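Side-chain contacts in putative phosphoglycolate phosphatase (PDB 2HI0), which probably hydrolyses phosphoglycolate, as a member of the haloacid dehalogenase-like (HAD) family of hydrolases: residues A[28-33]-A[37-42]; A[45-50]-A[57-62]. All blocks are in the same frame, centred on the assembly; numbering follows the deposited sequence. Where two conformers were deposited one is given.

Contact 1: A[28-33]-A[37-42]; sequences YAFEQT and HDFTVE. With EDO (1,2-ethanediol), chain H.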
ATOM      1  N   TYR A  28      -4.352  15.300  12.132  1.00 11.16           N
ATOM      2  CA  TYR A  28      -5.669  15.955  12.236  1.00 12.36           C
ATOM      3  C   TYR A  28      -6.680  15.138  13.055  1.00  9.77           C
ATOM      4  O   TYR A  28      -7.321  15.645  13.970  1.00 13.78           O
ATOM      5  CB  TYR A  28      -6.234  16.273  10.851  1.00 11.92           C
ATOM      6  CG  TYR A  28      -7.609  16.956  10.907  1.00 10.83           C
ATOM      7  CD1 TYR A  28      -7.714  18.341  11.008  1.00 13.19           C
ATOM      8  CD2 TYR A  28      -8.747  16.220  10.816  1.00 11.37           C
ATOM      9  CE1 TYR A  28      -8.949  18.942  11.064  1.00 13.72           C
ATOM     10  CE2 TYR A  28      -9.987  16.804  10.890  1.00 15.36           C
ATOM     11  CZ  TYR A  28     -10.081  18.181  11.003  1.00 18.72           C
ATOM     12  OH  TYR A  28     -11.307  18.800  11.034  1.00 19.41           O
ATOM     13  N   ALA A  29      -6.828  13.855  12.685  1.00 11.24           N
ATOM     14  CA  ALA A  29      -7.778  12.922  13.305  1.00 12.98           C
ATOM     15  C   ALA A  29      -7.474  12.726  14.792  1.00 12.50           C
ATOM     16  O   ALA A  29      -8.352  12.688  15.664  1.00 12.82           O
ATOM     17  CB  ALA A  29      -7.718  11.562  12.567  1.00 11.88           C
ATOM     18  N   PHE A  30      -6.197  12.522  15.093  1.00 10.67           N
ATOM     19  CA  PHE A  30      -5.706  12.375  16.461  1.00 12.17           C
ATOM     20  C   PHE A  30      -6.002  13.626  17.274  1.00 12.11           C
ATOM     21  O   PHE A  30      -6.534  13.571  18.365  1.00 12.87           O
ATOM     22  CB  PHE A  30      -4.200  12.030  16.501  1.00 12.25           C
ATOM     23  CG  PHE A  30      -3.932  10.512  16.584  1.00 15.48           C
ATOM     24  CD1 PHE A  30      -4.457   9.692  15.622  1.00 14.50           C
ATOM     25  CD2 PHE A  30      -3.241   9.929  17.648  1.00 16.54           C
ATOM     26  CE1 PHE A  30      -4.293   8.333  15.630  1.00 17.75           C
ATOM     27  CE2 PHE A  30      -3.084   8.539  17.684  1.00 20.57           C
ATOM     28  CZ  PHE A  30      -3.619   7.752  16.666  1.00 16.16           C
ATOM     29  N   GLU A  31      -5.669  14.774  16.718  1.00 12.08           N
ATOM     30  CA  GLU A  31      -5.928  16.021  17.441  1.00 11.72           C
ATOM     31  C   GLU A  31      -7.437  16.198  17.728  1.00 10.51           C
ATOM     32  O   GLU A  31      -7.829  16.586  18.846  1.00 13.57           O
ATOM     33  CB  GLU A  31      -5.424  17.206  16.606  1.00 13.17           C
ATOM     34  CG  GLU A  31      -5.663  18.563  17.257  1.00 15.78           C
ATOM     35  CD  GLU A  31      -5.033  19.727  16.514  1.00 14.58           C
ATOM     36  OE1 GLU A  31      -5.263  19.889  15.292  1.00 16.13           O
ATOM     37  OE2 GLU A  31      -4.352  20.511  17.221  1.00 16.97           O
ATOM     38  N   GLN A  32      -8.267  15.943  16.703  1.00 12.79           N
ATOM     39  CA  GLN A  32      -9.708  16.046  16.861  1.00 12.23           C
ATOM     40  C   GLN A  32     -10.316  15.130  17.933  1.00 13.76           C
ATOM     41  O   GLN A  32     -11.394  15.389  18.438  1.00 15.43           O
ATOM     42  CB  GLN A  32     -10.462  15.810  15.544  1.00 13.86           C
ATOM     43  CG  GLN A  32     -10.291  16.923  14.561  1.00 20.82           C
ATOM     44  CD  GLN A  32     -10.940  18.197  15.011  1.00 17.54           C
ATOM     45  OE1 GLN A  32     -12.123  18.193  15.382  1.00 18.49           O
ATOM     46  NE2 GLN A  32     -10.191  19.312  14.987  1.00 15.15           N
ATOM     47  N   THR A  33      -9.633  14.034  18.225  1.00 10.62           N
ATOM     48  CA  THR A  33     -10.091  13.047  19.189  1.00 11.11           C
ATOM     49  C   THR A  33      -9.290  13.065  20.513  1.00 12.35           C
ATOM     50  O   THR A  33      -9.437  12.177  21.357  1.00 12.54           O
ATOM     51  CB  THR A  33     -10.123  11.664  18.547  1.00 12.03           C
ATOM     52  OG1 THR A  33      -8.828  11.338  18.023  1.00 11.25           O
ATOM     53  CG2 THR A  33     -11.168  11.578  17.449  1.00 15.87           C
ATOM     54  N   HIS A  37      -0.528  14.556  18.537  1.00 16.55           N
ATOM     55  CA  HIS A  37      -0.730  14.764  17.103  1.00 13.65           C
ATOM     56  C   HIS A  37       0.475  15.395  16.417  1.00 13.38           C
ATOM     57  O   HIS A  37       0.346  16.308  15.579  1.00 14.31           O
ATOM     58  CB  HIS A  37      -1.988  15.655  16.898  1.00 13.47           C
ATOM     59  CG  HIS A  37      -2.032  16.862  17.776  1.00 11.69           C
ATOM     60  ND1 HIS A  37      -2.632  16.853  19.016  1.00 12.29           N
ATOM     61  CD2 HIS A  37      -1.538  18.112  17.603  1.00 10.49           C
ATOM     62  CE1 HIS A  37      -2.498  18.053  19.565  1.00 12.51           C
ATOM     63  NE2 HIS A  37      -1.846  18.837  18.725  1.00 13.63           N
ATOM     64  N   ASP A  38       1.635  14.862  16.754  1.00 13.76           N
ATOM     65  CA  ASP A  38       2.903  15.309  16.185  1.00 16.08           C
ATOM     66  C   ASP A  38       3.650  14.145  15.531  1.00 14.76           C
ATOM     67  O   ASP A  38       4.867  14.083  15.589  1.00 15.10           O
ATOM     68  CB  ASP A  38       3.759  15.909  17.296  1.00 16.44           C
ATOM     69  CG  ASP A  38       4.042  14.885  18.422  1.00 22.69           C
ATOM     70  OD1 ASP A  38       3.515  13.737  18.347  1.00 31.37           O
ATOM     71  OD2 ASP A  38       4.790  15.228  19.366  1.00 37.12           O
ATOM     72  N   PHE A  39       2.930  13.210  14.914  1.00 13.45           N
ATOM     73  CA  PHE A  39       3.597  12.124  14.173  1.00 13.02           C
ATOM     74  C   PHE A  39       4.358  12.681  12.978  1.00 13.11           C
ATOM     75  O   PHE A  39       3.943  13.681  12.375  1.00 14.14           O
ATOM     76  CB  PHE A  39       2.628  11.067  13.671  1.00 14.12           C
ATOM     77  CG  PHE A  39       1.863  10.349  14.764  1.00 13.59           C
ATOM     78  CD1 PHE A  39       2.524   9.551  15.688  1.00 16.81           C
ATOM     79  CD2 PHE A  39       0.479  10.413  14.816  1.00 16.52           C
ATOM     80  CE1 PHE A  39       1.830   8.828  16.658  1.00 20.67           C
ATOM     81  CE2 PHE A  39      -0.239   9.706  15.773  1.00 16.18           C
ATOM     82  CZ  PHE A  39       0.458   8.901  16.711  1.00 20.61           C
ATOM     83  N   THR A  40       5.472  12.019  12.673  1.00 15.30           N
ATOM     84  CA  THR A  40       6.334  12.373  11.560  1.00 16.55           C
ATOM     85  C   THR A  40       5.987  11.478  10.373  1.00 14.60           C
ATOM     86  O   THR A  40       5.325  10.443  10.519  1.00 13.25           O
ATOM     87  CB  THR A  40       7.834  12.125  11.921  1.00 16.30           C
ATOM     88  OG1 THR A  40       8.003  10.734  12.193  1.00 17.72           O
ATOM     89  CG2 THR A  40       8.280  12.939  13.193  1.00 17.41           C
ATOM     90  N   VAL A  41       6.458  11.863   9.188  1.00 13.80           N
ATOM     91  CA  VAL A  41       6.361  10.990   8.006  1.00 16.38           C
ATOM     92  C   VAL A  41       7.010   9.626   8.246  1.00 14.91           C
ATOM     93  O   VAL A  41       6.495   8.607   7.776  1.00 15.95           O
ATOM     94  CB  VAL A  41       6.968  11.628   6.742  1.00 16.56           C
ATOM     95  CG1 VAL A  41       7.258  10.577   5.691  1.00 22.95           C
ATOM     96  CG2 VAL A  41       6.087  12.761   6.233  1.00 21.25           C
ATOM     97  N   GLU A  42       8.109   9.590   8.995  0.50 13.34           N
ATOM     98  CA  GLU A  42       8.753   8.310   9.284  0.50 12.14           C
ATOM     99  C   GLU A  42       7.862   7.431  10.176  0.50 13.69           C
ATOM    100  O   GLU A  42       7.863   6.203  10.039  0.50 14.49           O
ATOM    101  CB  GLU A  42      10.143   8.476   9.937  0.50 13.08           C
ATOM    102  CG  GLU A  42      11.255   8.993   9.010  0.50 12.02           C
ATOM    103  CD  GLU A  42      11.426   8.215   7.686  0.50 18.67           C
ATOM    104  OE1 GLU A  42      11.974   7.092   7.726  0.50 25.19           O
ATOM    105  OE2 GLU A  42      11.032   8.736   6.601  0.50 20.15           O
TER
HETATM  106  C1  EDO H 245      -2.810  18.447  13.852  1.00 23.42           C
HETATM  107  O1  EDO H 245      -3.468  19.607  13.371  1.00 21.22           O
HETATM  108  C2  EDO H 245      -1.310  18.699  13.723  1.00 18.89           C
HETATM  109  O2  EDO H 245      -0.829  19.736  14.590  1.00 27.13           O

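Contact 2: A[45-50]-A[57-62]; sequences KNFFGS and TRALAY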
ATOM      1  N   LYS A  45       5.225   5.806   7.948  1.00 12.20           N
ATOM      2  CA  LYS A  45       5.779   4.671   7.186  1.00 13.53           C
ATOM      3  C   LYS A  45       5.803   3.371   7.975  1.00 13.93           C
ATOM      4  O   LYS A  45       5.804   2.277   7.386  1.00 15.03           O
ATOM      5  CB  LYS A  45       7.165   5.027   6.665  1.00 11.87           C
ATOM      6  CG  LYS A  45       7.169   6.154   5.650  1.00 13.92           C
ATOM      7  CD  LYS A  45       8.561   6.527   5.230  1.00 16.71           C
ATOM      8  CE  LYS A  45       8.518   7.470   4.046  1.00 27.72           C
ATOM      9  NZ  LYS A  45       9.871   8.077   3.772  1.00 34.70           N
ATOM     10  N   ASN A  46       5.777   3.496   9.299  1.00 11.75           N
ATOM     11  CA  ASN A  46       5.652   2.342  10.211  1.00 14.28           C
ATOM     12  C   ASN A  46       4.191   1.984  10.524  1.00 14.41           C
ATOM     13  O   ASN A  46       3.888   0.882  11.001  1.00 15.31           O
ATOM     14  CB  ASN A  46       6.375   2.601  11.536  1.00 13.38           C
ATOM     15  CG  ASN A  46       7.860   2.489  11.422  1.00 17.70           C
ATOM     16  OD1 ASN A  46       8.440   1.414  11.657  1.00 20.70           O
ATOM     17  ND2 ASN A  46       8.496   3.587  11.044  1.00 16.29           N
ATOM     18  N   PHE A  47       3.266   2.905  10.306  1.00 10.55           N
ATOM     19  CA  PHE A  47       1.870   2.603  10.624  1.00 10.52           C
ATOM     20  C   PHE A  47       1.084   1.980   9.494  1.00 11.28           C
ATOM     21  O   PHE A  47       0.311   1.079   9.700  1.00 11.76           O
ATOM     22  CB  PHE A  47       1.123   3.838  11.100  1.00 12.77           C
ATOM     23  CG  PHE A  47       1.751   4.563  12.294  1.00 14.13           C
ATOM     24  CD1 PHE A  47       2.550   3.908  13.218  1.00 12.87           C
ATOM     25  CD2 PHE A  47       1.465   5.921  12.481  1.00 13.29           C
ATOM     26  CE1 PHE A  47       3.108   4.611  14.270  1.00 13.19           C
ATOM     27  CE2 PHE A  47       1.981   6.604  13.520  1.00 13.42           C
ATOM     28  CZ  PHE A  47       2.804   5.939  14.432  1.00 11.78           C
ATOM     29  N   PHE A  48       1.292   2.481   8.291  1.00 12.70           N
ATOM     30  CA  PHE A  48       0.470   2.044   7.150  1.00 14.13           C
ATOM     31  C   PHE A  48       1.062   0.784   6.456  1.00 16.72           C
ATOM     32  O   PHE A  48       2.193   0.402   6.754  1.00 17.37           O
ATOM     33  CB  PHE A  48       0.257   3.255   6.232  1.00 12.89           C
ATOM     34  CG  PHE A  48      -0.717   4.244   6.804  1.00 11.63           C
ATOM     35  CD1 PHE A  48      -2.078   4.079   6.592  1.00 11.50           C
ATOM     36  CD2 PHE A  48      -0.319   5.293   7.609  1.00 13.21           C
ATOM     37  CE1 PHE A  48      -2.976   4.939   7.136  1.00 16.32           C
ATOM     38  CE2 PHE A  48      -1.246   6.153   8.161  1.00 15.58           C
ATOM     39  CZ  PHE A  48      -2.559   5.967   7.924  1.00 14.58           C
ATOM     40  N   GLY A  49       0.262   0.115   5.607  1.00 15.06           N
ATOM     41  CA  GLY A  49       0.634  -1.121   4.901  1.00 15.50           C
ATOM     42  C   GLY A  49      -0.417  -2.220   5.048  1.00 13.58           C
ATOM     43  O   GLY A  49      -0.659  -3.042   4.142  1.00 15.15           O
ATOM     44  N   SER A  50      -1.058  -2.210   6.190  1.00 11.84           N
ATOM     45  CA  SER A  50      -2.002  -3.258   6.557  1.00 13.50           C
ATOM     46  C   SER A  50      -3.427  -2.753   6.733  1.00 13.15           C
ATOM     47  O   SER A  50      -4.222  -3.381   7.432  1.00 13.30           O
ATOM     48  CB  SER A  50      -1.531  -3.968   7.834  1.00 13.78           C
ATOM     49  OG  SER A  50      -0.340  -4.708   7.606  1.00 12.05           O
ATOM     50  N   THR A  57      -4.420   1.467  15.005  1.00  9.69           N
ATOM     51  CA  THR A  57      -4.077   0.641  16.179  1.00  9.90           C
ATOM     52  C   THR A  57      -2.576   0.826  16.524  1.00  9.55           C
ATOM     53  O   THR A  57      -2.185   1.016  17.671  1.00 12.88           O
ATOM     54  CB  THR A  57      -4.375  -0.863  15.906  1.00  9.29           C
ATOM     55  OG1 THR A  57      -5.745  -1.031  15.519  1.00 11.71           O
ATOM     56  CG2 THR A  57      -4.072  -1.762  17.145  1.00 11.31           C
ATOM     57  N   ARG A  58      -1.720   0.727  15.498  1.00 10.45           N
ATOM     58  CA  ARG A  58      -0.286   0.997  15.623  1.00  8.35           C
ATOM     59  C   ARG A  58      -0.008   2.402  16.166  1.00  8.87           C
ATOM     60  O   ARG A  58       0.850   2.579  17.079  1.00 10.13           O
ATOM     61  CB  ARG A  58       0.372   0.767  14.280  1.00 10.39           C
ATOM     62  CG  ARG A  58       0.638  -0.713  13.913  1.00  8.49           C
ATOM     63  CD  ARG A  58       1.205  -0.747  12.480  1.00 10.61           C
ATOM     64  NE  ARG A  58       1.610  -2.088  12.096  1.00  9.51           N
ATOM     65  CZ  ARG A  58       1.816  -2.469  10.845  1.00  9.55           C
ATOM     66  NH1 ARG A  58       1.541  -1.628   9.845  1.00 11.04           N
ATOM     67  NH2 ARG A  58       2.214  -3.695  10.600  1.00 11.54           N
ATOM     68  N   ALA A  59      -0.704   3.389  15.614  1.00 10.16           N
ATOM     69  CA  ALA A  59      -0.457   4.794  16.021  1.00 10.97           C
ATOM     70  C   ALA A  59      -0.842   5.036  17.476  1.00 10.96           C
ATOM     71  O   ALA A  59      -0.104   5.692  18.203  1.00 11.15           O
ATOM     72  CB  ALA A  59      -1.230   5.809  15.111  1.00 13.62           C
ATOM     73  N   LEU A  60      -1.949   4.456  17.903  1.00 11.38           N
ATOM     74  CA  LEU A  60      -2.377   4.549  19.299  1.00 11.10           C
ATOM     75  C   LEU A  60      -1.381   3.839  20.222  1.00  9.98           C
ATOM     76  O   LEU A  60      -1.084   4.326  21.303  1.00 12.22           O
ATOM     77  CB  LEU A  60      -3.800   4.005  19.493  1.00 11.03           C
ATOM     78  CG  LEU A  60      -4.950   4.831  18.932  1.00  8.94           C
ATOM     79  CD1 LEU A  60      -6.295   4.053  18.970  1.00 12.59           C
ATOM     80  CD2 LEU A  60      -5.079   6.176  19.732  1.00 11.93           C
ATOM     81  N   ALA A  61      -0.869   2.686  19.793  1.00  8.42           N
ATOM     82  CA  ALA A  61       0.119   1.952  20.615  1.00  9.25           C
ATOM     83  C   ALA A  61       1.410   2.754  20.717  1.00 11.25           C
ATOM     84  O   ALA A  61       2.027   2.824  21.789  1.00 11.96           O
ATOM     85  CB  ALA A  61       0.405   0.586  19.972  1.00 11.07           C
ATOM     86  N   TYR A  62       1.810   3.356  19.600  1.00 10.96           N
ATOM     87  CA  TYR A  62       3.006   4.178  19.594  1.00 10.14           C
ATOM     88  C   TYR A  62       2.825   5.384  20.525  1.00  9.65           C
ATOM     89  O   TYR A  62       3.740   5.697  21.334  1.00 11.25           O
ATOM     90  CB  TYR A  62       3.335   4.607  18.166  1.00 12.59           C
ATOM     91  CG  TYR A  62       4.719   5.116  18.041  1.00 11.94           C
ATOM     92  CD1 TYR A  62       5.787   4.242  18.146  1.00 16.91           C
ATOM     93  CD2 TYR A  62       4.970   6.466  17.807  1.00 15.70           C
ATOM     94  CE1 TYR A  62       7.106   4.687  18.015  1.00 13.84           C
ATOM     95  CE2 TYR A  62       6.291   6.929  17.672  1.00 14.95           C
ATOM     96  CZ  TYR A  62       7.356   6.019  17.803  1.00 16.59           C
ATOM     97  OH  TYR A  62       8.666   6.433  17.697  1.00 26.56           O
TER
HETATM   98  O   HOH W   1       2.126  -3.381   7.622  1.00 11.42           O

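Contact 1: A[28-33]-A[37-42]
Phe-30 and Phe-39 form the apolar part of this contact, a T-shaped (edge-to-face) pair. The edge of Phe-39 is driven at the face of Phe-30, with centroids 5.0 Å apart and planes at 78°. The touching corner is CE2 of Phe-39, 3.5 Å from Phe-30 CD2 and offset toward the rim of that ring. A CG anti to the carbonyl carbon (chi1 -61°) carries the Phe-39 ring toward Phe-30 on helix 19-32. With an alanine in place of Phe-30, the edge of Phe-39 would probably lose the face it rests on, opening a gap against helix 52-63, whose Ala-59 and Leu-60 also touch Phe-30.

The second layer, toward solvent, pairs Glu-31 with His-37. CG of Glu-31 sits over the centre of the imidazole in a CH-pi contact, 3.9 Å from the centroid. Further out, Glu-31 OE2 lies over the same face, 3.4 Å from His-37 NE2, but the angle is too poor for a hydrogen bond. The other ring nitrogen of His-37, ND1, is hydrogen-bonded to His-35 O.

Among polar groups, Glu-31 OE1 accepts a 2.6 Å hydrogen bond from O1 of a bound ethanediol, probably from the crystallisation liquor. The whole is a helix-loop-helix connection in which a short loop links helix 19-32 to helix 41-47, consistent with the helical cap of HAD-family hydrolases.

Contact 2: A[45-50]-A[57-62]
Arg-58 reaches alongside Phe-47, the two side chains running past each other in opposite directions. Extended from CG to NE, the arginine carries its guanidinium to the C-terminal end of helix 41-47, where NH1 donates to Phe-47 O (3.0 Å, N-H...O angle 158°). The oxygen lies at the guanidinium edge, whereas the donor stands well above the carbonyl plane. NH1 also donates to a water 2.9 Å away that is hydrogen-bonded to Ser-50 OG. Bonds from NE to Leu-71 O and from NH2 to Val-72 O help fix the rotation of this buried charged group.

With chi1 at -55°, CG of Phe-47 sits beside the backbone N, and one ring face is laid against helix 52-63. CA of Ala-59 lies over the ring centre, 3.8 Å from the centroid, and Ala-59 CB is 3.7 Å from Phe-47 CE2. Tyr-62, with CG anti to its own N (chi1 -164°), turns a face to the edge of Phe-47 in an offset edge-to-face pair.

Helix 52-63 thus packs on the end of helix 41-47, with Leu-26 of helix 19-32 touching both Phe-47 and Ala-59, and Leu-71 of helix 68-71 also against Phe-47.

The two contacts follow one another in the sequence, and their centres lie about 12 Å apart. Helix 41-47 belongs to both: it starts in contact 1 and ends in contact 2. The two meet directly, with Phe-30 CZ 3.4 Å from Ala-59 CB and Phe-39 CD1 3.7 Å from Phe-47 CE2, so helices 19-32, 41-47 and 52-63 share one apolar core, to which the loop residue Phe-39 also belongs. Contact 1 is the more peripheral and partly exposed; contact 2 is buried and nearer the centre of the chain (about 13 Å against 20 Å, centre to centre), with the side chain of Phe-48 about 7 Å from the sodium ion held by Asp-10, Asp-12 and Asp-190. Together they join successive helices of the probable cap.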